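Local coordinates for iron-sulfur cluster assembly scaffold protein NifU (Fervidobacterium islandicum, PDB 6A6F) that binds zinc and probably serves as a scaffold for iron-sulfur cluster assembly in the SUF system of a thermophilic bacterium, at residues A[43-57]-A[69-81]. Residues are numbered along the deposited sequence; the frame is centred on the assembly and turned at random.
Sequences LYFLFDGDKIVDVKF and TNVMIEQIIGKTK
Lys81 lays its extended chain across Phe47 where the hairpin of the NifU-like fold, strands 43-48 and 51-57, is backed by helix 69-76 and the turn after it. Its CB and CG run past Asp50 O, CG at 3.6 Å; CD carries the chain on to CE, which settles over the centre of the Phe47 ring and passes 3.7 Å from Gly49 O; NZ ends above the same face in a cation-pi contact, 4.2 Å from the ring centroid. Backbone bonds tie strand to turn: Lys81 N donates to Asp50 O, Ile52 N to Lys79 O in a nearly straight bond (172°), and Gly78 N to Ile52 O. Further along the nearly antiparallel strand and helix, Val55 CG1 meets Ile73 CG1 at 3.9 Å, and Val55 CG2 packs against Ile77 CG1. At the far end the Phe57 ring takes Thr69 CG2 over one face, off-centre near CG and CD1; Thr69 turns that methyl opposite its backbone N, while OG1 bonds Ser65 O. An alanine at Phe57 would remove the ring and is likely to leave Thr69 CG2 facing a gap. Asn70, its ND2 held by Tyr13 O, brings OD1 to 3.4 Å from Phe57 CE1, the amide plane turned 73° from the ring.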
loop_
_atom_site.group_PDB
_atom_site.type_symbol
_atom_site.label_atom_id
_atom_site.label_comp_id
_atom_site.label_asym_id
_atom_site.label_seq_id
_atom_site.Cartn_x
_atom_site.Cartn_y
_atom_site.Cartn_z
ATOM N N LEU A 43 3.306 8.616 13.055
ATOM C CA LEU A 43 3.392 10.002 12.707
ATOM C C LEU A 43 4.559 10.690 13.434
ATOM O O LEU A 43 4.718 10.544 14.639
ATOM C CB LEU A 43 2.090 10.690 13.055
ATOM C CG LEU A 43 0.819 10.188 12.418
ATOM C CD1 LEU A 43 -0.362 10.971 12.992
ATOM C CD2 LEU A 43 0.934 10.412 10.929
ATOM N N TYR A 44 5.308 11.503 12.705
ATOM C CA TYR A 44 6.459 12.297 13.252
ATOM C C TYR A 44 6.088 13.796 13.153
ATOM O O TYR A 44 5.675 14.234 12.101
ATOM C CB TYR A 44 7.750 12.062 12.421
ATOM C CG TYR A 44 8.249 10.659 12.540
ATOM C CD1 TYR A 44 7.718 9.672 11.772
ATOM C CD2 TYR A 44 9.215 10.307 13.494
ATOM C CE1 TYR A 44 8.150 8.360 11.884
ATOM C CE2 TYR A 44 9.627 8.995 13.633
ATOM C CZ TYR A 44 9.073 8.037 12.814
ATOM O OH TYR A 44 9.436 6.743 12.919
ATOM N N PHE A 45 6.213 14.569 14.240
ATOM C CA PHE A 45 5.852 15.986 14.223
ATOM C C PHE A 45 7.026 16.892 14.582
ATOM O O PHE A 45 7.818 16.541 15.467
ATOM C CB PHE A 45 4.739 16.286 15.247
ATOM C CG PHE A 45 3.444 15.567 14.985
ATOM C CD1 PHE A 45 3.259 14.286 15.431
ATOM C CD2 PHE A 45 2.413 16.209 14.336
ATOM C CE1 PHE A 45 2.054 13.635 15.219
ATOM C CE2 PHE A 45 1.216 15.573 14.099
ATOM C CZ PHE A 45 1.039 14.286 14.556
ATOM N N LEU A 46 7.097 18.052 13.915
ATOM C CA LEU A 46 7.815 19.220 14.416
ATOM C C LEU A 46 6.791 20.322 14.593
ATOM O O LEU A 46 5.972 20.546 13.676
ATOM C CB LEU A 46 8.879 19.770 13.449
ATOM C CG LEU A 46 10.089 18.864 13.202
ATOM C CD1 LEU A 46 10.941 19.399 12.055
ATOM C CD2 LEU A 46 10.973 18.734 14.431
ATOM N N PHE A 47 6.946 21.064 15.696
ATOM C CA PHE A 47 6.100 22.181 16.094
ATOM C C PHE A 47 6.955 23.419 16.347
ATOM O O PHE A 47 8.141 23.320 16.689
ATOM C CB PHE A 47 5.410 21.887 17.439
ATOM C CG PHE A 47 4.634 20.574 17.498
ATOM C CD1 PHE A 47 3.605 20.338 16.663
ATOM C CD2 PHE A 47 4.915 19.645 18.461
ATOM C CE1 PHE A 47 2.857 19.145 16.731
ATOM C CE2 PHE A 47 4.207 18.453 18.549
ATOM C CZ PHE A 47 3.159 18.202 17.684
ATOM N N ASP A 48 6.304 24.576 16.259
ATOM C CA ASP A 48 6.867 25.830 16.710
ATOM C C ASP A 48 5.771 26.430 17.580
ATOM O O ASP A 48 4.851 27.108 17.097
ATOM C CB ASP A 48 7.198 26.744 15.537
ATOM C CG ASP A 48 7.833 28.066 15.987
ATOM O OD1 ASP A 48 8.118 28.227 17.184
ATOM O OD2 ASP A 48 8.058 28.937 15.139
ATOM N N GLY A 49 5.852 26.113 18.855
ATOM C CA GLY A 49 4.808 26.455 19.776
ATOM C C GLY A 49 3.597 25.667 19.388
ATOM O O GLY A 49 3.628 24.443 19.444
ATOM N N ASP A 50 2.521 26.364 19.010
ATOM C CA ASP A 50 1.284 25.679 18.651
ATOM C C ASP A 50 1.190 25.406 17.171
ATOM O O ASP A 50 0.250 24.748 16.748
ATOM C CB ASP A 50 0.060 26.459 19.084
ATOM C CG ASP A 50 -0.105 26.458 20.572
ATOM O OD1 ASP A 50 0.918 26.672 21.274
ATOM O OD2 ASP A 50 -1.246 26.241 21.048
ATOM N N LYS A 51 2.117 25.938 16.384
ATOM C CA LYS A 51 2.069 25.729 14.940
ATOM C C LYS A 51 2.706 24.360 14.580
ATOM O O LYS A 51 3.751 24.002 15.098
ATOM C CB LYS A 51 2.736 26.879 14.192
ATOM C CG LYS A 51 2.720 26.702 12.686
ATOM C CD LYS A 51 3.102 27.968 11.934
ATOM C CE LYS A 51 3.582 27.630 10.536
ATOM N NZ LYS A 51 4.574 28.623 10.044
ATOM N N ILE A 52 2.067 23.634 13.669
ATOM C CA ILE A 52 2.595 22.346 13.161
ATOM C C ILE A 52 3.478 22.739 11.981
ATOM O O ILE A 52 2.996 23.214 10.983
ATOM C CB ILE A 52 1.468 21.395 12.669
ATOM C CG1 ILE A 52 0.534 20.996 13.816
ATOM C CG2 ILE A 52 2.055 20.125 12.023
ATOM C CD1 ILE A 52 -0.782 20.433 13.363
ATOM N N VAL A 53 4.774 22.541 12.129
ATOM C CA VAL A 53 5.744 22.945 11.126
ATOM C C VAL A 53 6.043 21.833 10.105
ATOM O O VAL A 53 6.226 22.103 8.943
ATOM C CB VAL A 53 7.074 23.326 11.811
ATOM C CG1 VAL A 53 8.116 23.684 10.779
ATOM C CG2 VAL A 53 6.858 24.492 12.746
ATOM N N ASP A 54 6.151 20.603 10.577
ATOM C CA ASP A 54 6.368 19.454 9.690
ATOM C C ASP A 54 5.723 18.204 10.222
ATOM O O ASP A 54 5.637 18.014 11.433
ATOM C CB ASP A 54 7.862 19.220 9.461
ATOM C CG ASP A 54 8.153 18.427 8.172
ATOM O OD1 ASP A 54 7.217 17.896 7.478
ATOM O OD2 ASP A 54 9.346 18.335 7.847
ATOM N N VAL A 55 5.261 17.357 9.308
ATOM C CA VAL A 55 4.721 16.077 9.640
ATOM C C VAL A 55 5.192 15.060 8.542
ATOM O O VAL A 55 5.112 15.328 7.370
ATOM C CB VAL A 55 3.184 16.094 9.722
ATOM C CG1 VAL A 55 2.689 14.824 10.349
ATOM C CG2 VAL A 55 2.662 17.256 10.564
ATOM N N LYS A 56 5.668 13.920 8.981
ATOM C CA LYS A 56 5.956 12.790 8.132
ATOM C C LYS A 56 5.315 11.507 8.749
ATOM O O LYS A 56 4.948 11.466 9.926
ATOM C CB LYS A 56 7.451 12.620 7.988
ATOM C CG LYS A 56 8.113 13.696 7.186
ATOM C CD LYS A 56 9.523 13.241 6.756
ATOM C CE LYS A 56 10.193 14.384 6.030
ATOM N NZ LYS A 56 9.321 14.852 4.932
ATOM N N PHE A 57 5.172 10.464 7.942
ATOM C CA PHE A 57 4.725 9.194 8.452
ATOM C C PHE A 57 5.567 8.025 7.954
ATOM O O PHE A 57 6.060 8.010 6.796
ATOM C CB PHE A 57 3.267 8.977 8.110
ATOM C CG PHE A 57 3.021 8.528 6.722
ATOM C CD1 PHE A 57 3.043 9.430 5.674
ATOM C CD2 PHE A 57 2.789 7.202 6.445
ATOM C CE1 PHE A 57 2.865 8.982 4.373
ATOM C CE2 PHE A 57 2.592 6.765 5.144
ATOM C CZ PHE A 57 2.615 7.653 4.120
ATOM N N THR A 69 -3.920 9.535 5.278
ATOM C CA THR A 69 -2.705 10.063 5.910
ATOM C C THR A 69 -2.055 11.225 5.143
ATOM O O THR A 69 -1.715 12.255 5.731
ATOM C CB THR A 69 -1.637 8.951 6.108
ATOM O OG1 THR A 69 -2.210 7.858 6.857
ATOM C CG2 THR A 69 -0.441 9.501 6.887
ATOM N N ASN A 70 -1.906 11.067 3.838
ATOM C CA ASN A 70 -1.282 12.049 3.066
ATOM C C ASN A 70 -2.151 13.310 2.943
ATOM O O ASN A 70 -1.615 14.404 2.932
ATOM C CB ASN A 70 -0.936 11.495 1.678
ATOM C CG ASN A 70 0.327 10.656 1.693
ATOM O OD1 ASN A 70 1.335 11.101 2.202
ATOM N ND2 ASN A 70 0.276 9.441 1.132
ATOM N N VAL A 71 -3.462 13.165 2.778
ATOM C CA VAL A 71 -4.333 14.336 2.644
ATOM C C VAL A 71 -4.323 15.064 3.998
ATOM O O VAL A 71 -4.229 16.281 4.030
ATOM C CB VAL A 71 -5.730 13.988 2.160
ATOM C CG1 VAL A 71 -6.637 15.175 2.225
ATOM C CG2 VAL A 71 -5.668 13.453 0.722
ATOM N N MET A 72 -4.336 14.317 5.081
ATOM C CA MET A 72 -4.269 14.918 6.414
ATOM C C MET A 72 -3.013 15.787 6.569
ATOM O O MET A 72 -3.109 16.967 7.018
ATOM C CB MET A 72 -4.303 13.874 7.506
ATOM C CG MET A 72 -4.254 14.407 8.906
ATOM S SD MET A 72 -4.051 13.148 10.167
ATOM C CE MET A 72 -2.293 12.767 10.092
ATOM N N ILE A 73 -1.859 15.206 6.233
ATOM C CA ILE A 73 -0.591 15.897 6.421
ATOM C C ILE A 73 -0.581 17.157 5.605
ATOM O O ILE A 73 -0.222 18.218 6.083
ATOM C CB ILE A 73 0.626 14.974 6.082
ATOM C CG1 ILE A 73 0.689 13.910 7.178
ATOM C CG2 ILE A 73 1.932 15.785 5.966
ATOM C CD1 ILE A 73 1.658 12.784 6.886
ATOM N N GLU A 74 -0.964 17.032 4.351
ATOM C CA GLU A 74 -0.960 18.173 3.439
ATOM C C GLU A 74 -1.841 19.299 3.999
ATOM O O GLU A 74 -1.558 20.485 3.818
ATOM C CB GLU A 74 -1.450 17.706 2.072
ATOM C CG GLU A 74 -1.654 18.776 1.047
ATOM C CD GLU A 74 -2.373 18.205 -0.169
ATOM O OE1 GLU A 74 -3.637 18.150 -0.134
ATOM O OE2 GLU A 74 -1.665 17.777 -1.109
ATOM N N GLN A 75 -2.939 18.935 4.640
ATOM C CA GLN A 75 -3.850 19.943 5.119
ATOM C C GLN A 75 -3.434 20.522 6.491
ATOM O O GLN A 75 -3.778 21.662 6.776
ATOM C CB GLN A 75 -5.278 19.410 5.150
ATOM C CG GLN A 75 -5.856 19.122 3.765
ATOM C CD GLN A 75 -5.847 20.358 2.883
ATOM O OE1 GLN A 75 -5.262 20.374 1.797
ATOM N NE2 GLN A 75 -6.400 21.420 3.391
ATOM N N ILE A 76 -2.745 19.763 7.341
ATOM C CA ILE A 76 -2.456 20.263 8.682
ATOM C C ILE A 76 -1.157 21.001 8.834
ATOM O O ILE A 76 -0.990 21.723 9.826
ATOM C CB ILE A 76 -2.544 19.225 9.799
ATOM C CG1 ILE A 76 -1.471 18.119 9.692
ATOM C CG2 ILE A 76 -3.949 18.653 9.878
ATOM C CD1 ILE A 76 -1.620 16.991 10.711
ATOM N N ILE A 77 -0.221 20.817 7.885
ATOM C CA ILE A 77 1.044 21.507 7.977
ATOM C C ILE A 77 0.783 22.997 7.909
ATOM O O ILE A 77 0.125 23.461 7.009
ATOM C CB ILE A 77 2.049 21.053 6.900
ATOM C CG1 ILE A 77 2.619 19.697 7.311
ATOM C CG2 ILE A 77 3.220 22.010 6.775
ATOM C CD1 ILE A 77 3.585 19.122 6.293
ATOM N N GLY A 78 1.363 23.726 8.850
ATOM C CA GLY A 78 1.201 25.175 8.922
ATOM C C GLY A 78 -0.002 25.616 9.737
ATOM O O GLY A 78 -0.196 26.808 9.969
ATOM N N LYS A 79 -0.851 24.694 10.150
ATOM C CA LYS A 79 -1.976 25.064 11.009
ATOM C C LYS A 79 -1.537 24.963 12.465
ATOM O O LYS A 79 -0.480 24.386 12.770
ATOM C CB LYS A 79 -3.134 24.104 10.770
ATOM C CG LYS A 79 -3.617 23.983 9.315
ATOM C CD LYS A 79 -4.549 25.105 8.895
ATOM C CE LYS A 79 -5.389 24.746 7.661
ATOM N NZ LYS A 79 -4.510 24.603 6.464
ATOM N N THR A 80 -2.379 25.445 13.370
ATOM C CA THR A 80 -2.165 25.244 14.789
ATOM C C THR A 80 -2.644 23.877 15.232
ATOM O O THR A 80 -3.454 23.218 14.579
ATOM C CB THR A 80 -2.866 26.326 15.670
ATOM O OG1 THR A 80 -4.263 26.288 15.447
ATOM C CG2 THR A 80 -2.392 27.716 15.314
ATOM N N LYS A 81 -2.156 23.450 16.374
ATOM C CA LYS A 81 -2.681 22.258 16.961
ATOM C C LYS A 81 -4.198 22.252 17.036
ATOM O O LYS A 81 -4.836 21.234 16.719
ATOM C CB LYS A 81 -2.095 22.069 18.322
ATOM C CG LYS A 81 -0.663 21.634 18.223
ATOM C CD LYS A 81 -0.090 21.390 19.592
ATOM C CE LYS A 81 1.426 21.490 19.522
ATOM N NZ LYS A 81 1.911 21.163 20.875
#